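Local structure of MstE (Scytonema sp. PCC 10023, 6SBF) at residues G209-S213 with A309-Y315. The protein probably cyclises isoprenoid precursors of merosterols as a single-domain class II terpene cyclase built on an alpha6-alpha6 barrel. The protein carries 1 engineered substitution. Numbering follows the deposited sequence.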
loop_
_atom_site.group_PDB
_atom_site.type_symbol
_atom_site.label_atom_id
_atom_site.label_comp_id
_atom_site.label_asym_id
_atom_site.label_seq_id
_atom_site.Cartn_x
_atom_site.Cartn_y
_atom_site.Cartn_z
ATOM N N GLY A 209 -0.948 9.888 -5.630
ATOM C CA GLY A 209 -2.073 9.297 -4.915
ATOM C C GLY A 209 -2.946 10.329 -4.211
ATOM O O GLY A 209 -2.643 11.527 -4.183
ATOM N N TYR A 210 -4.018 9.864 -3.628
ATOM C CA TYR A 210 -4.965 10.678 -2.881
ATOM C C TYR A 210 -4.627 10.621 -1.391
ATOM O O TYR A 210 -4.300 11.692 -0.776
ATOM C CB TYR A 210 -6.402 10.234 -3.169
ATOM C CG TYR A 210 -7.411 11.175 -2.552
ATOM C CD1 TYR A 210 -7.767 12.341 -3.211
ATOM C CD2 TYR A 210 -7.970 10.926 -1.309
ATOM C CE1 TYR A 210 -8.675 13.217 -2.640
ATOM C CE2 TYR A 210 -8.872 11.806 -0.726
ATOM C CZ TYR A 210 -9.206 12.961 -1.396
ATOM O OH TYR A 210 -10.065 13.843 -0.805
ATOM N N TRP A 211 -4.620 9.421 -0.814
ATOM C CA TRP A 211 -4.481 9.271 0.658
ATOM C C TRP A 211 -3.035 9.235 1.141
ATOM O O TRP A 211 -2.798 9.213 2.333
ATOM C CB TRP A 211 -5.173 7.988 1.081
ATOM C CG TRP A 211 -6.635 7.928 0.813
ATOM C CD1 TRP A 211 -7.256 7.196 -0.160
ATOM C CD2 TRP A 211 -7.680 8.614 1.520
ATOM N NE1 TRP A 211 -8.607 7.384 -0.124
ATOM C CE2 TRP A 211 -8.894 8.269 0.906
ATOM C CE3 TRP A 211 -7.721 9.533 2.577
ATOM C CZ2 TRP A 211 -10.115 8.766 1.327
ATOM C CZ3 TRP A 211 -8.935 10.020 2.992
ATOM C CH2 TRP A 211 -10.131 9.661 2.382
ATOM N N TRP A 212 -2.068 9.140 0.269
ATOM C CA TRP A 212 -0.669 8.943 0.648
ATOM C C TRP A 212 0.178 10.117 0.263
ATOM O O TRP A 212 0.057 10.636 -0.857
ATOM C CB TRP A 212 -0.109 7.688 -0.038
ATOM C CG TRP A 212 -0.852 6.442 0.337
ATOM C CD1 TRP A 212 -1.911 5.937 -0.334
ATOM C CD2 TRP A 212 -0.775 5.717 1.584
ATOM N NE1 TRP A 212 -2.447 4.895 0.328
ATOM C CE2 TRP A 212 -1.766 4.741 1.520
ATOM C CE3 TRP A 212 0.037 5.802 2.705
ATOM C CZ2 TRP A 212 -1.944 3.819 2.544
ATOM C CZ3 TRP A 212 -0.178 4.946 3.751
ATOM C CH2 TRP A 212 -1.121 3.919 3.637
ATOM N N SER A 213 1.120 10.434 1.125
ATOM C CA SER A 213 2.112 11.484 0.855
ATOM C C SER A 213 3.109 10.995 -0.196
ATOM O O SER A 213 3.634 11.796 -0.987
ATOM C CB SER A 213 2.859 11.778 2.177
ATOM O OG SER A 213 2.064 12.333 3.205
ATOM N N ALA A 309 4.804 5.181 7.118
ATOM C CA ALA A 309 3.641 5.056 6.245
ATOM C C ALA A 309 2.670 6.188 6.533
ATOM O O ALA A 309 1.801 6.070 7.346
ATOM C CB ALA A 309 3.005 3.708 6.386
ATOM N N TYR A 310 2.901 7.312 5.832
ATOM C CA TYR A 310 2.182 8.569 6.094
ATOM C C TYR A 310 0.899 8.631 5.317
ATOM O O TYR A 310 0.931 8.716 4.063
ATOM C CB TYR A 310 3.062 9.793 5.896
ATOM C CG TYR A 310 4.180 9.914 6.894
ATOM C CD1 TYR A 310 3.931 10.015 8.246
ATOM C CD2 TYR A 310 5.499 9.912 6.527
ATOM C CE1 TYR A 310 4.966 10.099 9.168
ATOM C CE2 TYR A 310 6.543 10.007 7.416
ATOM C CZ TYR A 310 6.289 10.115 8.767
ATOM O OH TYR A 310 7.330 10.184 9.631
ATOM N N LEU A 311 -0.208 8.582 6.046
ATOM C CA LEU A 311 -1.589 8.568 5.552
ATOM C C LEU A 311 -2.154 9.979 5.799
ATOM O O LEU A 311 -2.206 10.441 6.977
ATOM C CB LEU A 311 -2.378 7.511 6.308
ATOM C CG LEU A 311 -3.830 7.330 5.922
ATOM C CD1 LEU A 311 -3.931 6.744 4.542
ATOM C CD2 LEU A 311 -4.505 6.432 6.956
ATOM N N ARG A 312 -2.612 10.614 4.768
ATOM C CA ARG A 312 -3.151 11.952 4.911
ATOM C C ARG A 312 -4.653 11.925 4.883
ATOM O O ARG A 312 -5.274 11.053 4.252
ATOM C CB ARG A 312 -2.375 12.823 3.991
ATOM C CG ARG A 312 -2.816 12.639 2.610
ATOM C CD ARG A 312 -1.662 13.337 1.850
ATOM N NE ARG A 312 -1.926 13.160 0.476
ATOM C CZ ARG A 312 -1.214 13.567 -0.650
ATOM N NH1 ARG A 312 -1.760 13.260 -1.798
ATOM N NH2 ARG A 312 -0.076 14.215 -0.654
ATOM N N ILE A 313 -5.230 12.874 5.621
ATOM C CA ILE A 313 -6.680 13.027 5.690
ATOM C C ILE A 313 -6.993 14.365 5.040
ATOM O O ILE A 313 -7.011 15.414 5.686
ATOM C CB ILE A 313 -7.175 12.962 7.122
ATOM C CG1 ILE A 313 -6.653 11.703 7.837
ATOM C CG2 ILE A 313 -8.691 13.066 7.051
ATOM C CD1 ILE A 313 -6.917 10.345 7.115
ATOM N N PRO A 314 -7.291 14.395 3.713
ATOM C CA PRO A 314 -7.693 15.647 3.100
ATOM C C PRO A 314 -9.051 16.058 3.641
ATOM O O PRO A 314 -9.812 15.232 4.117
ATOM C CB PRO A 314 -7.826 15.316 1.615
ATOM C CG PRO A 314 -7.022 14.009 1.456
ATOM C CD PRO A 314 -7.329 13.292 2.751
ATOM N N TYR A 315 -9.351 17.345 3.517
ATOM C CA TYR A 315 -10.745 17.772 3.731
ATOM C C TYR A 315 -11.643 16.994 2.776
ATOM O O TYR A 315 -11.244 16.667 1.642
ATOM C CB TYR A 315 -10.881 19.279 3.520
ATOM C CG TYR A 315 -10.343 20.108 4.649
ATOM C CD1 TYR A 315 -9.025 20.505 4.684
ATOM C CD2 TYR A 315 -11.151 20.455 5.715
ATOM C CE1 TYR A 315 -8.508 21.244 5.735
ATOM C CE2 TYR A 315 -10.652 21.194 6.773
ATOM C CZ TYR A 315 -9.327 21.612 6.775
ATOM O OH TYR A 315 -8.834 22.356 7.817
HETATM O O HOH W 1 1.273 14.873 2.003
#
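Tyr210 O is gripped side-on by two nitrogens of Arg312, NE at 3.1 Å (N-H...O 161°) and NH1 at 3.2 Å, both from one face of the carbonyl plane and off its lone pairs. Extended from CG to NE, the arginine runs its guanidinium along the 209-213 loop, with Trp212 O 3.2 Å from its plane, over its centre, without hydrogen-bond geometry. NH1 also bonds Asn322 OD1, while NH2 donates to a water shared with Ser213 OG, which leaves the group little freedom to rotate. A leucine in place of Arg312 would probably leave Tyr210 O without both donors, and the water and Asn322 without their arginine partner. Trp212 and Leu311 form a single beta bridge, flanked by Arg312 N to Trp211 O (2.8 Å, 170°) and a weak bond from Ser213 N to Tyr310 O. Leu311 places CD1 over the six-membered ring of Trp212, 4.0 Å from its centroid and 10° off the normal, a CH-pi contact. Pro314 CG meets Tyr210 CE2 at 3.6 Å, and its CD lies 3.7 Å from Trp211 CZ3. One isolated beta bridge and a side-on arginine grip thus join strand 311-313 to the loop before helix 215-229 in this alpha6-alpha6 barrel cyclase.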